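Local coordinates for protein PTS system, cellobiose-specific IIA component (PDB 3K1S) that probably carries phosphoryl groups as the IIA component of a bacterial phosphotransferase system that takes up cellobiose, working as a trimer of three-helix bundles, at residues L30-K34 against Q35-A39; A41-A44 against M45-K49; D100-K103 against K104-A107. All blocks are in the same frame, centred on the assembly; numbering follows the deposited sequence.

How the interactions relate
All three contacts are local and lie toward the same end of a three-helix bundle. Interaction 1 is a surface turn, where helix 10-34 stops and helix 38-67 starts; interaction 2 is the next stretch of helix 38-67, partly buried against the other two helices; interaction 3 is near the end of helix 76-108, partly buried against neighbouring subunits. The turn relies on glycine and a shared carbonyl, while 41-49 and 100-107 have the same regular helical bonds but differ in side chains: small and flexible apolar residues turned inward in one, leucines and a sodium-bound tyrosine at the trimer interface in the other. A salt bridge from Asp42 OD1 to Lys103 NZ, 2.8 Å, joins interactions 2 and 3.

Interaction 1 (L30-K34 against Q35-A39); sequences LQFAK and QGKMA
Lys37 N bonds to Phe32 O at 2.9 Å and Gly36 N to Ala33 O at 2.9 Å, and with the positive phi of Gly36 (79°), easily reached by glycine, this pair of bonds makes the Schellman motif that ends helix 10-34. Phe32 O also accepts Gln35 N at 2.9 Å, on the opposite face of its carbonyl plane from Lys37 N. Lys37 then occupies the N-cap position of helix 38-67 and is the centre of an inverse gamma turn. These bonds satisfy Phe32 O and Ala33 O, which lack the usual i to i+4 helical bond, and the chain reverses within a few residues to start the antiparallel second helix of the bundle.

On the outer side, the end of Lys37 passes obliquely by the Phe32 ring. Its CD lies 4.0 Å from Phe32 CD1 and its NZ 3.8 Å from Phe32 CE1, because a bend at chi3 (77°) keeps the amine beside the ring. Lysine suits this partly exposed place, since its methylenes can lie against an aromatic ring while the ammonium remains near the surface. Gln35, also at the surface, extends along the helix end, and its NE2 makes a weak bond to Gln31 O. Lys34 leaves in another direction, and its NZ forms salt bridges with Glu97 and Asp100 of the second subunit.

On the inward side Ala33 and Met38 meet. Ala33 is small enough to let the helices come close, packing on Ala41 and Ile99, and the flexible selenomethionine Met38 bends at chi2 (-46°) to reach back to it. Met38 SE rests 3.8 Å from Ala33 CB, while its methyl CE comes within 3.4 Å of Ala33 O.

Interaction 2 (A41-A44 against M45-K49); sequences ADEA and MVKAK
Glu43 and Lys47, one helical turn apart, send their side chains out from the same flank of helix 38-67. They meet through their aliphatic parts, Glu43 CG lying 4.3 Å from Lys47 CE, while the charged ends Glu43 OE2 and Lys47 NZ remain 5.0 Å apart. At that separation the opposite charges probably attract only modestly, as is common for an exposed glutamate and lysine spaced i to i+4. Lys47 CG stands beside its own backbone N (chi1 -73°), which carries the start of the chain past Glu43 O at 3.7 Å before it extends outward.

Met45, a selenomethionine, leaves the helix in a different direction. Its CG passes 3.4 Å from Ala41 O, and bends at chi2 and chi3 then lead the selenium and methyl away from this turn toward Ala29, Lys92, Ala96 and Ile99. A long, pliable apolar chain is well suited to filling the seam between three helices of the bundle, the spectrin-repeat-like all-alpha fold of this protein. Ala44 and Ala48, a turn apart, are buried alongside; their single methyls allow close approach of helix 10-34, where Ala29 meets Ala44 and Phe25 meets Ala48.

Asp42 points its carboxylate off to Lys103 of helix 76-108 in a salt bridge, tying the two helices together at the surface. Val46, on an exposed part of the helix, lays CG2 3.6 Å from Asp42 O. Beneath the side chains the backbone is regular alpha helix: Met45 N bonds to Ala41 O at 3.0 Å, almost in line with the carbonyl, and Ala48 N bonds to Ala44 O at 2.9 Å.

Interaction 3 (D100-K103 against K104-A107); sequences DLYK and KLEA. With NA (sodium ion), chain J.
Leu101 and Leu105 meet one turn apart near the end of helix 76-108, the third helix of the bundle and a helix that packs against both neighbouring subunits. Leu105 can be followed outward from its backbone. Its CB lies 3.6 Å from Leu101 O, the carbonyl that also accepts the bond from Leu105 N. With CG set beside the backbone N (chi1 -62°), that atom comes within 3.1 Å of the same oxygen and lies 4.4 Å from Leu101 CD1. Further out, Leu105 CD1 lies 3.7 Å from Leu101 O and approaches the Tyr102 ring obliquely and loosely, 4.5 Å from Tyr102 CD1.

Branched apolar chains suit this surface because much of it is covered by neighbouring subunits: Leu101 packs on Leu101 of both, and Leu105 on Leu105 of the third. Lys104, more exposed, packs on Tyr102 of the third subunit.

Tyr102 joins both kinds of chemistry. Its largely buried ring lies among apolar neighbours, including Met38 of its own chain and Leu101 of the second subunit, while its hydroxyl binds a sodium ion that Glu97 O of the second subunit also coordinates. The ion lies in the plane of the ring at its edge, 2.2 Å from Tyr102 OH.

Interaction 1 (L30-K34 against Q35-A39)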
loop_
_atom_site.group_PDB
_atom_site.type_symbol
_atom_site.label_atom_id
_atom_site.label_comp_id
_atom_site.label_asym_id
_atom_site.label_seq_id
_atom_site.Cartn_x
_atom_site.Cartn_y
_atom_site.Cartn_z
ATOM N N LEU A 30 2.790 -14.277 8.021
ATOM C CA LEU A 30 4.064 -14.177 7.324
ATOM C C LEU A 30 5.165 -14.707 8.239
ATOM O O LEU A 30 5.949 -15.577 7.837
ATOM C CB LEU A 30 4.339 -12.732 6.888
ATOM C CG LEU A 30 5.459 -12.464 5.874
ATOM C CD1 LEU A 30 5.301 -11.090 5.249
ATOM C CD2 LEU A 30 6.844 -12.601 6.507
ATOM N N GLN A 31 5.194 -14.210 9.476
ATOM C CA GLN A 31 6.176 -14.651 10.467
ATOM C C GLN A 31 6.116 -16.158 10.766
ATOM O O GLN A 31 7.159 -16.796 10.909
ATOM C CB GLN A 31 6.057 -13.836 11.761
ATOM C CG GLN A 31 6.974 -14.317 12.890
ATOM C CD GLN A 31 8.443 -13.965 12.662
ATOM O OE1 GLN A 31 8.845 -12.807 12.798
ATOM N NE2 GLN A 31 9.250 -14.967 12.324
ATOM N N PHE A 32 4.907 -16.712 10.883
ATOM C CA PHE A 32 4.729 -18.163 11.056
ATOM C C PHE A 32 5.362 -18.946 9.902
ATOM O O PHE A 32 6.154 -19.861 10.126
ATOM C CB PHE A 32 3.242 -18.546 11.161
ATOM C CG PHE A 32 2.613 -18.239 12.496
ATOM C CD1 PHE A 32 3.256 -18.568 13.687
ATOM C CD2 PHE A 32 1.358 -17.644 12.558
ATOM C CE1 PHE A 32 2.665 -18.294 14.916
ATOM C CE2 PHE A 32 0.759 -17.368 13.780
ATOM C CZ PHE A 32 1.414 -17.691 14.963
ATOM N N ALA A 33 5.004 -18.579 8.674
ATOM C CA ALA A 33 5.511 -19.249 7.479
ATOM C C ALA A 33 7.038 -19.224 7.439
ATOM O O ALA A 33 7.680 -20.215 7.070
ATOM C CB ALA A 33 4.926 -18.608 6.226
ATOM N N LYS A 34 7.605 -18.085 7.829
ATOM C CA LYS A 34 9.050 -17.897 7.884
ATOM C C LYS A 34 9.715 -18.910 8.820
ATOM O O LYS A 34 10.878 -19.267 8.631
ATOM C CB LYS A 34 9.372 -16.475 8.338
ATOM C CG LYS A 34 10.793 -16.036 8.023
ATOM C CD LYS A 34 11.188 -14.774 8.786
ATOM C CE LYS A 34 10.654 -13.518 8.127
ATOM N NZ LYS A 34 11.381 -12.319 8.616
ATOM N N GLN A 35 8.969 -19.357 9.828
ATOM C CA GLN A 35 9.462 -20.347 10.792
ATOM C C GLN A 35 9.100 -21.771 10.387
ATOM O O GLN A 35 9.392 -22.722 11.113
ATOM C CB GLN A 35 8.902 -20.060 12.187
ATOM C CG GLN A 35 9.445 -18.806 12.845
ATOM C CD GLN A 35 8.630 -18.400 14.057
ATOM O OE1 GLN A 35 8.523 -19.149 15.032
ATOM N NE2 GLN A 35 8.050 -17.207 14.003
ATOM N N GLY A 36 8.461 -21.911 9.229
ATOM C CA GLY A 36 8.022 -23.210 8.745
ATOM C C GLY A 36 6.743 -23.677 9.413
ATOM O O GLY A 36 6.366 -24.844 9.287
ATOM N N LYS A 37 6.076 -22.761 10.116
ATOM C CA LYS A 37 4.808 -23.040 10.788
ATOM C C LYS A 37 3.654 -22.758 9.832
ATOM O O LYS A 37 2.941 -21.754 9.960
ATOM C CB LYS A 37 4.687 -22.202 12.066
ATOM C CG LYS A 37 5.622 -22.649 13.207
ATOM C CD LYS A 37 5.424 -21.815 14.472
ATOM C CE LYS A 37 4.167 -22.223 15.232
ATOM N NZ LYS A 37 4.008 -21.485 16.515
HETATM N N MSE A 38 3.485 -23.656 8.867
HETATM C CA MSE A 38 2.606 -23.429 7.719
HETATM C C MSE A 38 1.114 -23.478 8.048
HETATM O O MSE A 38 0.333 -22.685 7.520
HETATM C CB MSE A 38 2.949 -24.412 6.584
HETATM C CG MSE A 38 4.377 -24.269 6.047
HETATM SE SE MSE A 38 4.929 -22.405 5.692
HETATM C CE MSE A 38 6.750 -22.773 5.087
ATOM N N ALA A 39 0.727 -24.403 8.922
ATOM C CA ALA A 39 -0.665 -24.549 9.344
ATOM C C ALA A 39 -1.142 -23.340 10.147
ATOM O O ALA A 39 -2.291 -22.918 10.010
ATOM C CB ALA A 39 -0.845 -25.830 10.152
#

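Interaction 2 (A41-A44 against M45-K49)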
loop_
_atom_site.group_PDB
_atom_site.type_symbol
_atom_site.label_atom_id
_atom_site.label_comp_id
_atom_site.label_asym_id
_atom_site.label_seq_id
_atom_site.Cartn_x
_atom_site.Cartn_y
_atom_site.Cartn_z
ATOM N N ALA A 41 0.235 -20.368 9.819
ATOM C CA ALA A 41 0.206 -19.327 8.793
ATOM C C ALA A 41 -1.107 -19.366 8.014
ATOM O O ALA A 41 -1.784 -18.351 7.878
ATOM C CB ALA A 41 1.387 -19.481 7.845
ATOM N N ASP A 42 -1.465 -20.543 7.504
ATOM C CA ASP A 42 -2.724 -20.701 6.776
ATOM C C ASP A 42 -3.920 -20.201 7.591
ATOM O O ASP A 42 -4.774 -19.486 7.065
ATOM C CB ASP A 42 -2.932 -22.159 6.340
ATOM C CG ASP A 42 -1.964 -22.594 5.242
ATOM O OD1 ASP A 42 -1.300 -21.732 4.627
ATOM O OD2 ASP A 42 -1.870 -23.814 4.987
ATOM N N GLU A 43 -3.970 -20.568 8.871
ATOM C CA GLU A 43 -5.072 -20.155 9.740
ATOM C C GLU A 43 -5.093 -18.655 10.041
ATOM O O GLU A 43 -6.170 -18.064 10.145
ATOM C CB GLU A 43 -5.091 -20.956 11.044
ATOM C CG GLU A 43 -6.387 -20.777 11.836
ATOM C CD GLU A 43 -6.502 -21.717 13.027
ATOM O OE1 GLU A 43 -5.459 -22.092 13.609
ATOM O OE2 GLU A 43 -7.647 -22.074 13.388
ATOM N N ALA A 44 -3.917 -18.048 10.204
ATOM C CA ALA A 44 -3.831 -16.602 10.425
ATOM C C ALA A 44 -4.283 -15.810 9.193
ATOM O O ALA A 44 -4.855 -14.729 9.319
ATOM C CB ALA A 44 -2.415 -16.191 10.853
HETATM N N MSE A 45 -4.022 -16.353 8.007
HETATM C CA MSE A 45 -4.512 -15.759 6.762
HETATM C C MSE A 45 -6.042 -15.769 6.686
HETATM O O MSE A 45 -6.657 -14.807 6.213
HETATM C CB MSE A 45 -3.897 -16.454 5.541
HETATM C CG MSE A 45 -2.421 -16.120 5.341
HETATM SE SE MSE A 45 -2.113 -14.200 5.024
HETATM C CE MSE A 45 -2.831 -14.125 3.200
ATOM N N VAL A 46 -6.651 -16.852 7.158
ATOM C CA VAL A 46 -8.107 -16.944 7.245
ATOM C C VAL A 46 -8.646 -15.823 8.132
ATOM O O VAL A 46 -9.637 -15.173 7.794
ATOM C CB VAL A 46 -8.573 -18.325 7.786
ATOM C CG1 VAL A 46 -10.045 -18.282 8.191
ATOM C CG2 VAL A 46 -8.334 -19.425 6.749
ATOM N N LYS A 47 -7.983 -15.591 9.261
ATOM C CA LYS A 47 -8.408 -14.552 10.192
ATOM C C LYS A 47 -8.184 -13.162 9.612
ATOM O O LYS A 47 -8.987 -12.259 9.829
ATOM C CB LYS A 47 -7.711 -14.708 11.541
ATOM C CG LYS A 47 -8.241 -15.881 12.347
ATOM C CD LYS A 47 -7.380 -16.142 13.562
ATOM C CE LYS A 47 -7.770 -17.444 14.236
ATOM N NZ LYS A 47 -7.073 -17.567 15.549
ATOM N N ALA A 48 -7.098 -13.006 8.861
ATOM C CA ALA A 48 -6.847 -11.776 8.132
ATOM C C ALA A 48 -8.045 -11.466 7.247
ATOM O O ALA A 48 -8.615 -10.379 7.326
ATOM C CB ALA A 48 -5.579 -11.895 7.305
ATOM N N LYS A 49 -8.436 -12.443 6.429
ATOM C CA LYS A 49 -9.561 -12.299 5.515
ATOM C C LYS A 49 -10.828 -11.883 6.250
ATOM O O LYS A 49 -11.526 -10.955 5.820
ATOM C CB LYS A 49 -9.796 -13.599 4.730
ATOM C CG LYS A 49 -10.997 -13.577 3.775
ATOM C CD LYS A 49 -11.145 -12.242 3.024
ATOM C CE LYS A 49 -10.115 -12.072 1.913
ATOM N NZ LYS A 49 -10.204 -10.721 1.290
#

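Interaction 3 (D100-K103 against K104-A107)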
loop_
_atom_site.group_PDB
_atom_site.type_symbol
_atom_site.label_atom_id
_atom_site.label_comp_id
_atom_site.label_asym_id
_atom_site.label_seq_id
_atom_site.Cartn_x
_atom_site.Cartn_y
_atom_site.Cartn_z
ATOM N N ASP A 100 3.673 -18.467 0.147
ATOM C CA ASP A 100 3.836 -19.445 -0.931
ATOM C C ASP A 100 5.302 -19.628 -1.275
ATOM O O ASP A 100 5.752 -20.746 -1.531
ATOM C CB ASP A 100 3.033 -19.053 -2.174
ATOM C CG ASP A 100 1.772 -19.887 -2.344
ATOM O OD1 ASP A 100 1.405 -20.634 -1.408
ATOM O OD2 ASP A 100 1.149 -19.808 -3.424
ATOM N N LEU A 101 6.045 -18.526 -1.253
ATOM C CA LEU A 101 7.471 -18.551 -1.527
ATOM C C LEU A 101 8.228 -19.330 -0.451
ATOM O O LEU A 101 9.173 -20.058 -0.759
ATOM C CB LEU A 101 8.015 -17.123 -1.683
ATOM C CG LEU A 101 9.497 -16.912 -2.011
ATOM C CD1 LEU A 101 9.949 -17.752 -3.199
ATOM C CD2 LEU A 101 9.760 -15.436 -2.274
ATOM N N TYR A 102 7.815 -19.190 0.803
ATOM C CA TYR A 102 8.421 -19.984 1.881
ATOM C C TYR A 102 8.100 -21.472 1.781
ATOM O O TYR A 102 8.937 -22.310 2.129
ATOM C CB TYR A 102 8.061 -19.436 3.267
ATOM C CG TYR A 102 8.944 -18.283 3.688
ATOM C CD1 TYR A 102 10.279 -18.496 4.021
ATOM C CD2 TYR A 102 8.449 -16.979 3.746
ATOM C CE1 TYR A 102 11.102 -17.444 4.404
ATOM C CE2 TYR A 102 9.268 -15.916 4.127
ATOM C CZ TYR A 102 10.594 -16.160 4.452
ATOM O OH TYR A 102 11.421 -15.129 4.834
ATOM N N LYS A 103 6.899 -21.798 1.302
ATOM C CA LYS A 103 6.521 -23.195 1.058
ATOM C C LYS A 103 7.362 -23.818 -0.051
ATOM O O LYS A 103 7.761 -24.980 0.050
ATOM C CB LYS A 103 5.028 -23.335 0.749
ATOM C CG LYS A 103 4.149 -23.254 1.989
ATOM C CD LYS A 103 2.670 -23.220 1.650
ATOM C CE LYS A 103 1.850 -23.073 2.923
ATOM N NZ LYS A 103 0.456 -22.617 2.673
ATOM N N LYS A 104 7.638 -23.040 -1.097
ATOM C CA LYS A 104 8.465 -23.510 -2.212
ATOM C C LYS A 104 9.900 -23.765 -1.761
ATOM O O LYS A 104 10.517 -24.751 -2.163
ATOM C CB LYS A 104 8.456 -22.511 -3.375
ATOM C CG LYS A 104 8.971 -23.102 -4.684
ATOM C CD LYS A 104 9.546 -22.042 -5.614
ATOM C CE LYS A 104 9.584 -22.524 -7.066
ATOM N NZ LYS A 104 10.231 -23.862 -7.241
ATOM N N LEU A 105 10.422 -22.868 -0.926
ATOM C CA LEU A 105 11.789 -22.986 -0.426
ATOM C C LEU A 105 11.979 -24.200 0.486
ATOM O O LEU A 105 13.076 -24.754 0.562
ATOM C CB LEU A 105 12.224 -21.698 0.273
ATOM C CG LEU A 105 12.267 -20.432 -0.590
ATOM C CD1 LEU A 105 12.617 -19.218 0.254
ATOM C CD2 LEU A 105 13.245 -20.573 -1.755
ATOM N N GLU A 106 10.933 -24.574 1.202
ATOM C CA GLU A 106 10.894 -25.808 1.951
ATOM C C GLU A 106 10.839 -27.028 1.052
ATOM O O GLU A 106 11.454 -28.039 1.320
ATOM C CB GLU A 106 9.722 -25.825 2.913
ATOM C CG GLU A 106 9.903 -24.905 4.067
ATOM C CD GLU A 106 9.399 -25.490 5.345
ATOM O OE1 GLU A 106 8.461 -26.307 5.293
ATOM O OE2 GLU A 106 9.945 -25.139 6.405
ATOM N N ALA A 107 10.068 -26.919 -0.013
ATOM C CA ALA A 107 9.864 -28.006 -0.965
ATOM C C ALA A 107 11.170 -28.420 -1.647
ATOM O O ALA A 107 11.308 -29.562 -2.091
ATOM C CB ALA A 107 8.823 -27.608 -2.003
HETATM NA NA NA J . 11.186 -13.013 4.375
#